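Local coordinates for periplasmic binding protein/LacI transcriptional regulator (PDB 4KQC) that probably binds a sugar or a related small solute in the periplasm, as the solute-binding component of an ABC transporter, at residues 19-24 with 271-276; 87-92 with 103-108; 131-136 with 172-177; 142-147 with 182-187; 218-223 with 262-267. All coordinates share one frame; numbering follows the deposited sequence.

How the interactions relate
The fold is that of a two-lobed periplasmic binding protein, each lobe a sheet with helices packed on both faces. Interactions 1 and 2 belong to the lobe of the parallel sheet that includes strands 6-10, 89-92 and 105-110; their centres are about 19 Å apart and they meet through Phe-92. Interactions 3, 4 and 5 belong to the other lobe. There, the centre of interaction 4 lies about 15 Å from that of interaction 5 and about 21 Å from that of interaction 3, which it touches through Ile-143 and Ile-132. Along the chain interaction 1 encloses all the others. Residues 271-276 carry the chain from strand 267-270 back to the first lobe, so that lobe is built from two separate parts of the sequence.

Interaction 1 (19-24 with 271-276); sequences WVTVRD and QDPYSI
Thr-21 and Val-22, on helix 18-33, pack against Pro-273 and Tyr-274 in the first turn of helix 273-288, two neighbouring helices of one lobe in the periplasmic binding protein fold. Asp-272 stands at the N-cap of the second helix, and its OD1 accepts a long, weak capping bond from Ser-275 N. Proline suits the position after the cap, where no helical carbonyl precedes it to take an N-H.

The side chain of Thr-21 can be followed outward. Its CB lies beside the CB-CG edge of Pro-273, 4.0 Å from Pro-273 CG. Rotation about the first bond (chi1 -55°) sets OG1 beside the threonine's own backbone N and swings the methyl to the far side, anti to that N. This methyl, CG2, ends the chain in the groove between two residues: it lies 3.8 Å from Pro-273 CG and 3.6 Å from Tyr-274 N. A short branched side chain fits here because the backbones come close, Val-22 CA and Tyr-274 CA being 4.7 Å apart.

Tyr-274, at the outer margin, lies obliquely along the first helix, with CD2 at 4.0 Å from Asp-24 CB and CE2 beside the Asp-24 carbonyl. On the inner margin Val-22 faces the sheet, where Phe-39 and Phe-92 touch it. Its CA leans on Pro-273 O in a CA-H...O contact, and its CG2 does double duty: 3.7 Å from Pro-273 CB, it also sits 4.0 Å above the ring plane of Trp-19, offset toward the rim.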
# COMPACT_ATOMS: atom_id res chain seq x y z
N TRP A 19 4.97 9.62 -4.71
CA TRP A 19 4.53 10.02 -6.03
C TRP A 19 5.56 10.85 -6.81
O TRP A 19 5.51 10.88 -8.06
CB TRP A 19 3.13 10.70 -5.96
CG TRP A 19 2.11 9.68 -5.68
CD1 TRP A 19 1.68 9.28 -4.47
CD2 TRP A 19 1.49 8.82 -6.63
NE1 TRP A 19 0.79 8.24 -4.60
CE2 TRP A 19 0.67 7.94 -5.92
CE3 TRP A 19 1.51 8.76 -8.01
CZ2 TRP A 19 -0.10 6.96 -6.55
CZ3 TRP A 19 0.71 7.77 -8.62
CH2 TRP A 19 -0.07 6.91 -7.87
N VAL A 20 6.53 11.47 -6.13
CA VAL A 20 7.64 12.10 -6.80
C VAL A 20 8.48 11.03 -7.54
O VAL A 20 8.89 11.16 -8.70
CB VAL A 20 8.48 12.87 -5.78
CG1 VAL A 20 9.73 13.44 -6.40
CG2 VAL A 20 7.63 13.99 -5.20
N THR A 21 8.66 9.91 -6.84
CA THR A 21 9.40 8.83 -7.45
C THR A 21 8.64 8.13 -8.62
O THR A 21 9.24 7.76 -9.65
CB THR A 21 9.81 7.81 -6.40
OG1 THR A 21 10.55 8.50 -5.36
CG2 THR A 21 10.63 6.74 -7.04
N VAL A 22 7.34 8.00 -8.49
CA VAL A 22 6.52 7.48 -9.55
C VAL A 22 6.68 8.40 -10.75
O VAL A 22 6.79 7.92 -11.86
CB VAL A 22 5.03 7.41 -9.16
CG1 VAL A 22 4.17 6.98 -10.33
CG2 VAL A 22 4.79 6.47 -7.96
N ARG A 23 6.58 9.71 -10.53
CA ARG A 23 6.75 10.66 -11.64
C ARG A 23 8.07 10.47 -12.32
O ARG A 23 8.12 10.51 -13.57
CB ARG A 23 6.56 12.12 -11.25
CG ARG A 23 6.65 13.10 -12.42
CD ARG A 23 6.22 14.50 -12.03
NE ARG A 23 7.10 15.11 -11.06
CZ ARG A 23 7.05 16.37 -10.65
NH1 ARG A 23 6.07 17.17 -11.04
NH2 ARG A 23 7.99 16.83 -9.83
N ASP A 24 9.14 10.29 -11.54
CA ASP A 24 10.46 10.07 -12.15
C ASP A 24 10.44 8.86 -13.11
O ASP A 24 11.04 8.94 -14.22
CB ASP A 24 11.52 9.79 -11.11
CG ASP A 24 11.84 11.01 -10.22
OD1 ASP A 24 11.64 12.17 -10.68
OD2 ASP A 24 12.32 10.76 -9.09
N GLN A 271 6.84 -0.84 -1.67
CA GLN A 271 6.61 -0.97 -3.10
C GLN A 271 7.79 -0.44 -3.91
O GLN A 271 8.79 -0.06 -3.36
CB GLN A 271 5.33 -0.23 -3.49
CG GLN A 271 4.06 -0.51 -2.66
CD GLN A 271 2.88 0.30 -3.17
OE1 GLN A 271 2.42 0.06 -4.31
NE2 GLN A 271 2.41 1.24 -2.41
N ASP A 272 7.66 -0.43 -5.24
CA ASP A 272 8.74 0.06 -6.16
C ASP A 272 8.12 1.18 -7.01
O ASP A 272 7.68 0.94 -8.15
CB ASP A 272 9.25 -1.07 -7.03
CG ASP A 272 10.45 -0.67 -7.91
OD1 ASP A 272 10.83 0.51 -8.06
OD2 ASP A 272 11.12 -1.59 -8.48
N PRO A 273 7.99 2.39 -6.42
CA PRO A 273 7.28 3.48 -7.11
C PRO A 273 7.87 3.85 -8.46
O PRO A 273 7.11 4.08 -9.43
CB PRO A 273 7.36 4.63 -6.11
CG PRO A 273 8.48 4.29 -5.16
CD PRO A 273 8.41 2.79 -5.06
N TYR A 274 9.19 3.84 -8.61
CA TYR A 274 9.75 4.14 -9.90
C TYR A 274 9.26 3.20 -11.00
O TYR A 274 8.90 3.60 -12.10
CB TYR A 274 11.26 4.12 -9.84
CG TYR A 274 11.92 4.56 -11.09
CD1 TYR A 274 12.14 3.65 -12.14
CD2 TYR A 274 12.45 5.85 -11.20
CE1 TYR A 274 12.84 4.06 -13.29
CE2 TYR A 274 13.16 6.25 -12.33
CZ TYR A 274 13.34 5.34 -13.37
OH TYR A 274 14.02 5.67 -14.56
N SER A 275 9.29 1.91 -10.70
CA SER A 275 8.80 0.91 -11.62
C SER A 275 7.33 1.02 -11.91
O SER A 275 6.91 0.79 -13.04
CB SER A 275 9.08 -0.49 -11.08
OG SER A 275 8.84 -1.45 -12.10
N ILE A 276 6.54 1.38 -10.90
CA ILE A 276 5.11 1.62 -11.11
C ILE A 276 4.95 2.69 -12.16
O ILE A 276 4.20 2.53 -13.11
CB ILE A 276 4.43 1.97 -9.81
CG1 ILE A 276 4.38 0.73 -8.91
CG2 ILE A 276 3.06 2.51 -10.03
CD1 ILE A 276 4.01 1.00 -7.46

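Interaction 2 (87-92 with 103-108); sequences IPLIGF and GAVLAT
Strands 89-92 and 105-108 are parallel neighbours in the central sheet of the first lobe, their axes at 32°. Two backbone bonds join these residues, and Gly-91 makes a further one to Ala-109: Leu-106 N bonds to Leu-89 O at 2.9 Å, nearly straight down the carbonyl, and Gly-91 N to Ala-107 O, also at 2.9 Å but more bent (145° at the hydrogen). The pairing is irregular, for Leu-106 has helical backbone angles, and the buried Ala-107 N has no partner in the model. Near Ala-104 a water accepts from Leu-89 N.

Thr-108 shows why glycine suits position 91: its OG1 lies 3.7 Å from Gly-91 CA, on the side where a side chain would stand, while its CA comes 3.0 Å from Gly-91 O. Leu-89, with CG anti to the backbone N (chi1 -180°), carries CD2 to within 3.8 Å of Val-105 CG2. Ile-90 CD1 reaches the other face, 4.3 Å from Ala-107 CB, and Leu-106 CD1 covers Pro-88 CB at 3.9 Å.

Helix 76-84 covers Leu-89 and Ala-104, helix 273-288 lies over Pro-88 and Ile-90, and strand 66-68 bonds to the far edge of 89-92.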
# COMPACT_ATOMS: atom_id res chain seq x y z
N ILE A 87 -10.23 5.66 -26.21
CA ILE A 87 -8.87 6.00 -25.69
C ILE A 87 -8.35 4.81 -24.86
O ILE A 87 -9.00 4.40 -23.92
CB ILE A 87 -8.91 7.25 -24.85
CG1 ILE A 87 -9.36 8.50 -25.67
CG2 ILE A 87 -7.54 7.52 -24.24
CD1 ILE A 87 -9.79 9.67 -24.79
N PRO A 88 -7.19 4.26 -25.18
CA PRO A 88 -6.66 3.20 -24.36
C PRO A 88 -6.43 3.65 -22.93
O PRO A 88 -5.85 4.71 -22.69
CB PRO A 88 -5.34 2.86 -25.02
CG PRO A 88 -5.49 3.31 -26.44
CD PRO A 88 -6.44 4.44 -26.43
N LEU A 89 -6.90 2.83 -21.99
CA LEU A 89 -6.88 3.14 -20.57
C LEU A 89 -6.06 2.08 -19.82
O LEU A 89 -6.37 0.91 -19.90
CB LEU A 89 -8.32 3.23 -20.01
CG LEU A 89 -8.45 3.54 -18.55
CD1 LEU A 89 -7.84 4.91 -18.13
CD2 LEU A 89 -9.91 3.42 -18.14
N ILE A 90 -5.10 2.56 -19.05
CA ILE A 90 -4.20 1.74 -18.22
C ILE A 90 -4.42 2.16 -16.80
O ILE A 90 -4.41 3.37 -16.51
CB ILE A 90 -2.74 2.00 -18.62
CG1 ILE A 90 -2.46 1.63 -20.09
CG2 ILE A 90 -1.71 1.34 -17.69
CD1 ILE A 90 -2.87 0.24 -20.46
N GLY A 91 -4.57 1.22 -15.88
CA GLY A 91 -4.49 1.57 -14.46
C GLY A 91 -3.03 1.50 -13.96
O GLY A 91 -2.18 0.71 -14.47
N PHE A 92 -2.74 2.24 -12.91
CA PHE A 92 -1.50 2.07 -12.22
C PHE A 92 -1.61 2.31 -10.74
O PHE A 92 -2.54 2.95 -10.29
CB PHE A 92 -0.34 2.82 -12.90
CG PHE A 92 -0.34 4.30 -12.70
CD1 PHE A 92 -1.31 5.05 -13.27
CD2 PHE A 92 0.66 4.94 -12.00
CE1 PHE A 92 -1.32 6.42 -13.15
CE2 PHE A 92 0.68 6.31 -11.86
CZ PHE A 92 -0.33 7.07 -12.44
N GLY A 103 -15.11 -2.66 -18.28
CA GLY A 103 -14.47 -3.31 -19.40
C GLY A 103 -13.48 -2.48 -20.14
O GLY A 103 -13.14 -2.86 -21.24
N ALA A 104 -13.15 -1.30 -19.63
CA ALA A 104 -12.31 -0.35 -20.38
C ALA A 104 -10.82 -0.39 -20.00
O ALA A 104 -9.98 0.23 -20.70
CB ALA A 104 -12.86 1.04 -20.23
N VAL A 105 -10.49 -1.06 -18.90
CA VAL A 105 -9.13 -1.02 -18.43
C VAL A 105 -8.35 -2.18 -19.09
O VAL A 105 -8.60 -3.32 -18.80
CB VAL A 105 -9.04 -1.07 -16.89
CG1 VAL A 105 -7.56 -1.11 -16.46
CG2 VAL A 105 -9.82 0.08 -16.28
N LEU A 106 -7.38 -1.84 -19.93
CA LEU A 106 -6.65 -2.84 -20.66
C LEU A 106 -5.64 -3.66 -19.85
O LEU A 106 -5.42 -4.86 -20.15
CB LEU A 106 -5.94 -2.19 -21.85
CG LEU A 106 -6.80 -1.63 -22.98
CD1 LEU A 106 -5.95 -0.78 -23.91
CD2 LEU A 106 -7.39 -2.76 -23.78
N ALA A 107 -5.00 -2.99 -18.91
CA ALA A 107 -3.94 -3.52 -18.10
C ALA A 107 -3.65 -2.51 -17.00
O ALA A 107 -4.02 -1.33 -17.12
CB ALA A 107 -2.71 -3.77 -18.93
N THR A 108 -3.01 -3.01 -15.94
CA THR A 108 -2.62 -2.20 -14.78
C THR A 108 -1.20 -2.58 -14.40
O THR A 108 -0.80 -3.76 -14.48
CB THR A 108 -3.58 -2.49 -13.62
OG1 THR A 108 -4.91 -2.07 -14.00
CG2 THR A 108 -3.22 -1.82 -12.37
O HOH W 1 -9.22 1.00 -23.00

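Interaction 3 (131-136 with 172-177); sequences RIAAFT and DAATAG
An Asx turn begins the loop that follows helix 152-171 and sets Ala-174 and Thr-175 against Ala-133 and Ile-132, at the C-terminal end of helix 113-133. In the turn, Asp-172 OD1 accepts from Ala-174 N at 2.9 Å, met from above the carboxylate plane, and Asp-172 O takes both Thr-175 N and Ala-176 N. Gly-177 follows at a positive phi, to which glycine is suited.

Across the contact the meeting is between methyls. Thr-175 has OG1 placed between its backbone N and carbonyl carbon (chi1 57°), where it bonds to Ala-169 O in the preceding helix; the methyl is thereby turned to Ile-132, with CG2 to CG2 at 3.9 Å. Alongside, Ala-133 CB lies 4.4 Å from Ala-174 CB, and Ala-133 CA is 3.5 Å from Ala-174 O. Small alanines let the helix end and the loop come this near.

One polar link is indirect: Lys-178 NZ bonds to both Ala-133 O and Ala-174 O, one carbonyl from either segment. A lysine charge there would probably be favourable, lying near carbonyls at the C-terminal end of the helix, so apolar packing is backed by a shared ammonium.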
# COMPACT_ATOMS: atom_id res chain seq x y z
N ARG A 131 6.26 -17.98 20.68
CA ARG A 131 5.39 -17.25 21.60
C ARG A 131 3.92 -17.65 21.56
O ARG A 131 3.26 -17.81 22.61
CB ARG A 131 5.62 -15.74 21.53
CG ARG A 131 6.95 -15.35 22.15
CD ARG A 131 7.36 -13.97 21.65
NE ARG A 131 6.51 -12.94 22.27
CZ ARG A 131 6.58 -11.63 22.04
NH1 ARG A 131 5.78 -10.83 22.72
NH2 ARG A 131 7.42 -11.11 21.13
N ILE A 132 3.40 -17.89 20.37
CA ILE A 132 2.03 -18.34 20.20
C ILE A 132 1.81 -19.73 20.81
O ILE A 132 0.76 -19.98 21.36
CB ILE A 132 1.64 -18.36 18.71
CG1 ILE A 132 1.51 -16.92 18.20
CG2 ILE A 132 0.31 -19.11 18.48
CD1 ILE A 132 1.56 -16.79 16.67
N ALA A 133 2.79 -20.61 20.69
CA ALA A 133 2.66 -21.98 21.18
C ALA A 133 2.38 -22.06 22.69
O ALA A 133 1.76 -23.04 23.14
CB ALA A 133 3.90 -22.74 20.84
N ALA A 134 2.81 -21.05 23.44
CA ALA A 134 2.44 -20.86 24.85
C ALA A 134 0.99 -20.58 25.20
O ALA A 134 0.60 -20.68 26.38
CB ALA A 134 3.31 -19.80 25.50
N PHE A 135 0.19 -20.16 24.22
CA PHE A 135 -1.22 -19.88 24.45
C PHE A 135 -2.06 -21.14 24.29
O PHE A 135 -1.51 -22.24 24.06
CB PHE A 135 -1.67 -18.72 23.56
CG PHE A 135 -1.08 -17.44 24.00
CD1 PHE A 135 0.20 -17.10 23.66
CD2 PHE A 135 -1.82 -16.56 24.78
CE1 PHE A 135 0.77 -15.92 24.12
CE2 PHE A 135 -1.25 -15.39 25.25
CZ PHE A 135 0.05 -15.06 24.89
N THR A 136 -3.34 -20.99 24.48
CA THR A 136 -4.25 -22.14 24.43
C THR A 136 -5.50 -21.81 23.70
O THR A 136 -5.81 -20.65 23.43
CB THR A 136 -4.64 -22.61 25.85
OG1 THR A 136 -5.36 -21.57 26.55
CG2 THR A 136 -3.44 -23.00 26.67
N ASP A 172 1.21 -25.56 11.24
CA ASP A 172 2.15 -25.90 12.31
C ASP A 172 1.31 -26.36 13.45
O ASP A 172 0.59 -25.59 14.01
CB ASP A 172 2.93 -24.64 12.70
CG ASP A 172 3.96 -24.85 13.76
OD1 ASP A 172 3.88 -25.83 14.53
OD2 ASP A 172 4.89 -23.96 13.87
N ALA A 173 1.37 -27.64 13.82
CA ALA A 173 0.53 -28.15 14.92
C ALA A 173 0.84 -27.47 16.27
O ALA A 173 0.01 -27.48 17.20
CB ALA A 173 0.63 -29.69 14.97
N ALA A 174 2.02 -26.87 16.43
CA ALA A 174 2.33 -26.25 17.72
C ALA A 174 1.56 -24.92 17.89
O ALA A 174 1.42 -24.44 19.01
CB ALA A 174 3.81 -26.02 17.86
N THR A 175 1.13 -24.34 16.79
CA THR A 175 0.40 -23.06 16.81
C THR A 175 -1.08 -23.17 16.53
O THR A 175 -1.84 -22.26 16.89
CB THR A 175 1.07 -22.01 15.87
OG1 THR A 175 1.14 -22.50 14.55
CG2 THR A 175 2.46 -21.61 16.35
N ALA A 176 -1.48 -24.23 15.85
CA ALA A 176 -2.88 -24.33 15.37
C ALA A 176 -3.84 -24.28 16.53
O ALA A 176 -3.61 -24.82 17.57
CB ALA A 176 -3.05 -25.56 14.53
N GLY A 177 -4.92 -23.53 16.36
CA GLY A 177 -5.88 -23.40 17.42
C GLY A 177 -5.56 -22.43 18.57
O GLY A 177 -6.37 -22.26 19.47

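Interaction 4 (142-147 with 182-187); sequences KIAVLQ and QVIVPT
With CG anti to the backbone N (chi1 167°) and the chain extended beyond it, Gln-147 lays its side chain obliquely across Val-183 and Val-185. Its OE1 comes to 3.2 Å from Val-183 CG1, and its CD to 3.7 Å from Val-185 CG2. The amide NE2 is bound by Asp-149 O, which fixes the tip of the glutamine while its flank serves as an apolar partner.

Four backbone bonds join the strands, alternating in direction: Gln-182 N to Ile-143 O, Val-145 N to Gln-182 O at 2.8 Å (173° at the hydrogen), Ile-184 N to Val-145 O at 2.9 Å, and Gln-147 N to Ile-184 O. This is the parallel pairing of a beta-alpha-beta unit, strands 141-146 and 179-184 connected by helix 152-171, with 179-184 at the margin of the second lobe's sheet. Helix 152-171 packs on the face bearing Val-145, where Phe-161 meets it, while Val-183 on the same face is exposed; the branched Val-145 suits a strand under a helix.

On the other face, Ala-144 leaves room for Ile-184 CD1, 4.3 Å from Ala-144 CB. Helix 191-199 packs on Ile-184 and Pro-186. Two residues past Ile-184, Pro-186 has no N-H to offer Gln-147 O, so the alternation stops; Pro-186 CD rests 3.4 Å from that oxygen.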
# COMPACT_ATOMS: atom_id res chain seq x y z
N LYS A 142 -3.31 -13.11 20.38
CA LYS A 142 -3.97 -12.18 19.47
C LYS A 142 -2.97 -11.43 18.60
O LYS A 142 -1.97 -10.96 19.10
CB LYS A 142 -4.80 -11.17 20.26
CG LYS A 142 -5.76 -11.78 21.27
CD LYS A 142 -6.74 -12.73 20.59
CE LYS A 142 -8.00 -12.93 21.42
NZ LYS A 142 -7.72 -13.61 22.70
N ILE A 143 -3.27 -11.36 17.32
CA ILE A 143 -2.56 -10.51 16.38
C ILE A 143 -3.57 -9.55 15.72
O ILE A 143 -4.59 -9.98 15.16
CB ILE A 143 -1.84 -11.32 15.31
CG1 ILE A 143 -0.78 -12.27 15.96
CG2 ILE A 143 -1.19 -10.40 14.30
CD1 ILE A 143 -1.23 -13.70 16.19
N ALA A 144 -3.32 -8.26 15.85
CA ALA A 144 -4.23 -7.25 15.31
C ALA A 144 -3.81 -6.88 13.91
O ALA A 144 -2.59 -6.73 13.62
CB ALA A 144 -4.17 -6.04 16.18
N VAL A 145 -4.78 -6.74 13.03
CA VAL A 145 -4.54 -6.30 11.65
C VAL A 145 -5.27 -4.95 11.52
O VAL A 145 -6.48 -4.94 11.54
CB VAL A 145 -5.09 -7.33 10.67
CG1 VAL A 145 -5.10 -6.79 9.22
CG2 VAL A 145 -4.34 -8.66 10.81
N LEU A 146 -4.56 -3.85 11.33
CA LEU A 146 -5.20 -2.55 11.13
C LEU A 146 -5.33 -2.40 9.64
O LEU A 146 -4.33 -2.15 8.93
CB LEU A 146 -4.36 -1.43 11.74
CG LEU A 146 -4.59 -1.19 13.24
CD1 LEU A 146 -5.85 -0.36 13.46
CD2 LEU A 146 -4.64 -2.46 14.06
N GLN A 147 -6.55 -2.62 9.18
CA GLN A 147 -6.89 -2.57 7.77
C GLN A 147 -7.31 -1.18 7.39
O GLN A 147 -8.17 -0.65 8.06
CB GLN A 147 -8.06 -3.56 7.55
CG GLN A 147 -8.74 -3.41 6.20
CD GLN A 147 -9.82 -4.44 5.96
OE1 GLN A 147 -9.87 -5.47 6.62
NE2 GLN A 147 -10.70 -4.16 5.02
N GLN A 182 -7.34 -10.32 14.71
CA GLN A 182 -8.35 -9.33 14.98
C GLN A 182 -8.23 -8.26 13.89
O GLN A 182 -7.29 -7.50 13.90
CB GLN A 182 -8.11 -8.72 16.34
CG GLN A 182 -8.16 -9.74 17.43
CD GLN A 182 -7.95 -9.10 18.79
OE1 GLN A 182 -7.14 -8.18 18.93
NE2 GLN A 182 -8.68 -9.59 19.78
N VAL A 183 -9.18 -8.24 12.96
CA VAL A 183 -9.12 -7.36 11.81
C VAL A 183 -9.94 -6.11 12.19
O VAL A 183 -11.14 -6.20 12.52
CB VAL A 183 -9.61 -8.04 10.50
CG1 VAL A 183 -9.47 -7.06 9.34
CG2 VAL A 183 -8.77 -9.31 10.28
N ILE A 184 -9.27 -4.96 12.24
CA ILE A 184 -9.87 -3.71 12.72
C ILE A 184 -9.74 -2.68 11.61
O ILE A 184 -8.64 -2.41 11.09
CB ILE A 184 -9.08 -3.23 13.96
CG1 ILE A 184 -9.20 -4.24 15.08
CG2 ILE A 184 -9.57 -1.86 14.41
CD1 ILE A 184 -8.02 -4.22 16.04
N VAL A 185 -10.84 -2.04 11.25
CA VAL A 185 -10.83 -0.95 10.27
C VAL A 185 -11.21 0.33 11.02
O VAL A 185 -12.33 0.46 11.50
CB VAL A 185 -11.86 -1.19 9.16
CG1 VAL A 185 -11.85 -0.02 8.15
CG2 VAL A 185 -11.68 -2.53 8.47
N PRO A 186 -10.30 1.31 11.05
CA PRO A 186 -10.72 2.55 11.70
C PRO A 186 -11.78 3.26 10.89
O PRO A 186 -11.84 3.13 9.67
CB PRO A 186 -9.43 3.36 11.81
CG PRO A 186 -8.35 2.33 11.73
CD PRO A 186 -8.90 1.34 10.69
N THR A 187 -12.59 4.09 11.54
CA THR A 187 -13.75 4.69 10.86
C THR A 187 -13.32 5.66 9.76
O THR A 187 -14.02 5.84 8.78
CB THR A 187 -14.75 5.30 11.86
OG1 THR A 187 -15.97 5.67 11.16
CG2 THR A 187 -14.15 6.48 12.62

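Interaction 5 (218-223 with 262-267); sequences RGFLVV and NGIIQG. With NO3 (nitrate ion), chain F.
Phe-220 and Ile-264 make the tight centre of this contact: Ile-264 CG2 comes in at the edge of the phenylalanine ring, near its plane, 3.7 Å from CE2. The ring is carried there by a CG anti to the backbone N (chi1 165°). Leu-221 backs the same methyl, its CD2 lying 4.1 Å from Ile-264 CG2. Further along, the packing slackens: Ile-265 CG1 stands 4.3 Å from Phe-220 CE2, and Ile-265 CD1 is 4.5 Å from Leu-221 CD1.

Large apolar side chains suit this place because the backbones remain well apart, 8.8 Å between Leu-221 CA and Ile-264 CA. The contact joins helix 214-223 to the turn leading from helix 254-261 into strand 267-270, in the second lobe. A Schellman motif ends helix 254-261, with Gly-263 taking the positive phi that glycine favours. Val-198 of helix 191-199 and Ile-209 and Leu-211 of strand 208-211 also touch Phe-220, whose ring meets that of Tyr-224 at a shallow angle.

On the solvent side, away from this packing, exposed Asn-262 donates one bond to a nitrate ion, probably from the crystallisation liquor: Asn-262 ND2 lies 3.1 Å from nitrate O3, with 166° at the hydrogen.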
# COMPACT_ATOMS: atom_id res chain seq x y z
N ARG A 218 1.34 5.94 11.20
CA ARG A 218 1.29 7.24 11.92
C ARG A 218 0.38 7.20 13.12
O ARG A 218 0.74 7.70 14.16
CB ARG A 218 0.86 8.40 11.00
CG ARG A 218 1.89 8.95 10.05
CD ARG A 218 1.49 10.40 9.66
NE ARG A 218 0.13 10.51 9.13
CZ ARG A 218 -0.28 10.07 7.92
NH1 ARG A 218 0.56 9.50 7.05
NH2 ARG A 218 -1.54 10.22 7.57
N GLY A 219 -0.84 6.67 12.99
CA GLY A 219 -1.76 6.54 14.09
C GLY A 219 -1.22 5.70 15.19
O GLY A 219 -1.35 5.99 16.37
N PHE A 220 -0.54 4.59 14.81
CA PHE A 220 0.08 3.76 15.82
C PHE A 220 1.15 4.53 16.63
O PHE A 220 1.23 4.34 17.88
CB PHE A 220 0.68 2.53 15.14
CG PHE A 220 1.65 1.76 15.98
CD1 PHE A 220 1.21 0.85 16.93
CD2 PHE A 220 3.01 1.99 15.84
CE1 PHE A 220 2.14 0.15 17.70
CE2 PHE A 220 3.92 1.29 16.64
CZ PHE A 220 3.46 0.39 17.55
N LEU A 221 1.88 5.40 15.94
CA LEU A 221 2.96 6.16 16.54
C LEU A 221 2.51 7.34 17.39
O LEU A 221 3.32 7.94 18.08
CB LEU A 221 3.95 6.58 15.45
CG LEU A 221 4.75 5.44 14.81
CD1 LEU A 221 5.43 5.83 13.48
CD2 LEU A 221 5.75 4.84 15.75
N VAL A 222 1.22 7.67 17.34
CA VAL A 222 0.60 8.57 18.33
C VAL A 222 0.63 7.93 19.70
O VAL A 222 0.81 8.63 20.72
CB VAL A 222 -0.83 8.88 17.93
CG1 VAL A 222 -1.59 9.53 19.11
CG2 VAL A 222 -0.88 9.66 16.63
N VAL A 223 0.47 6.59 19.73
CA VAL A 223 0.26 5.86 21.00
C VAL A 223 1.55 5.19 21.52
O VAL A 223 1.82 5.18 22.75
CB VAL A 223 -0.80 4.77 20.79
CG1 VAL A 223 -1.08 3.97 22.03
CG2 VAL A 223 -2.10 5.42 20.36
N ASN A 262 14.49 3.20 15.17
CA ASN A 262 14.42 3.24 16.62
C ASN A 262 13.92 1.95 17.26
O ASN A 262 13.75 1.93 18.48
CB ASN A 262 13.44 4.35 17.02
CG ASN A 262 13.96 5.74 16.75
OD1 ASN A 262 15.17 5.96 16.71
ND2 ASN A 262 13.03 6.70 16.57
N GLY A 263 13.58 0.92 16.46
CA GLY A 263 13.19 -0.36 16.98
C GLY A 263 11.75 -0.55 17.44
O GLY A 263 11.41 -1.56 18.05
N ILE A 264 10.89 0.46 17.18
CA ILE A 264 9.48 0.40 17.50
C ILE A 264 8.72 -0.50 16.49
O ILE A 264 7.86 -1.25 16.87
CB ILE A 264 8.87 1.83 17.55
CG1 ILE A 264 9.61 2.69 18.59
CG2 ILE A 264 7.38 1.75 17.86
CD1 ILE A 264 9.43 4.16 18.38
N ILE A 265 9.12 -0.43 15.23
CA ILE A 265 8.52 -1.23 14.17
C ILE A 265 9.63 -2.14 13.68
O ILE A 265 10.74 -1.66 13.39
CB ILE A 265 7.94 -0.32 13.03
CG1 ILE A 265 6.79 0.50 13.57
CG2 ILE A 265 7.55 -1.15 11.82
CD1 ILE A 265 6.21 1.50 12.57
N GLN A 266 9.37 -3.45 13.61
CA GLN A 266 10.42 -4.42 13.29
C GLN A 266 10.79 -4.37 11.82
O GLN A 266 11.94 -4.63 11.47
CB GLN A 266 10.03 -5.84 13.70
CG GLN A 266 9.83 -6.03 15.20
CD GLN A 266 10.91 -5.29 16.01
OE1 GLN A 266 10.65 -4.26 16.68
NE2 GLN A 266 12.14 -5.76 15.87
N GLY A 267 9.86 -4.01 10.95
CA GLY A 267 10.13 -4.02 9.52
C GLY A 267 8.83 -3.74 8.82
O GLY A 267 7.74 -3.82 9.46
N NO3 F . 14.17 10.10 14.81
O1 NO3 F . 15.16 9.45 14.49
O2 NO3 F . 13.79 11.25 14.09
O3 NO3 F . 13.41 9.72 15.92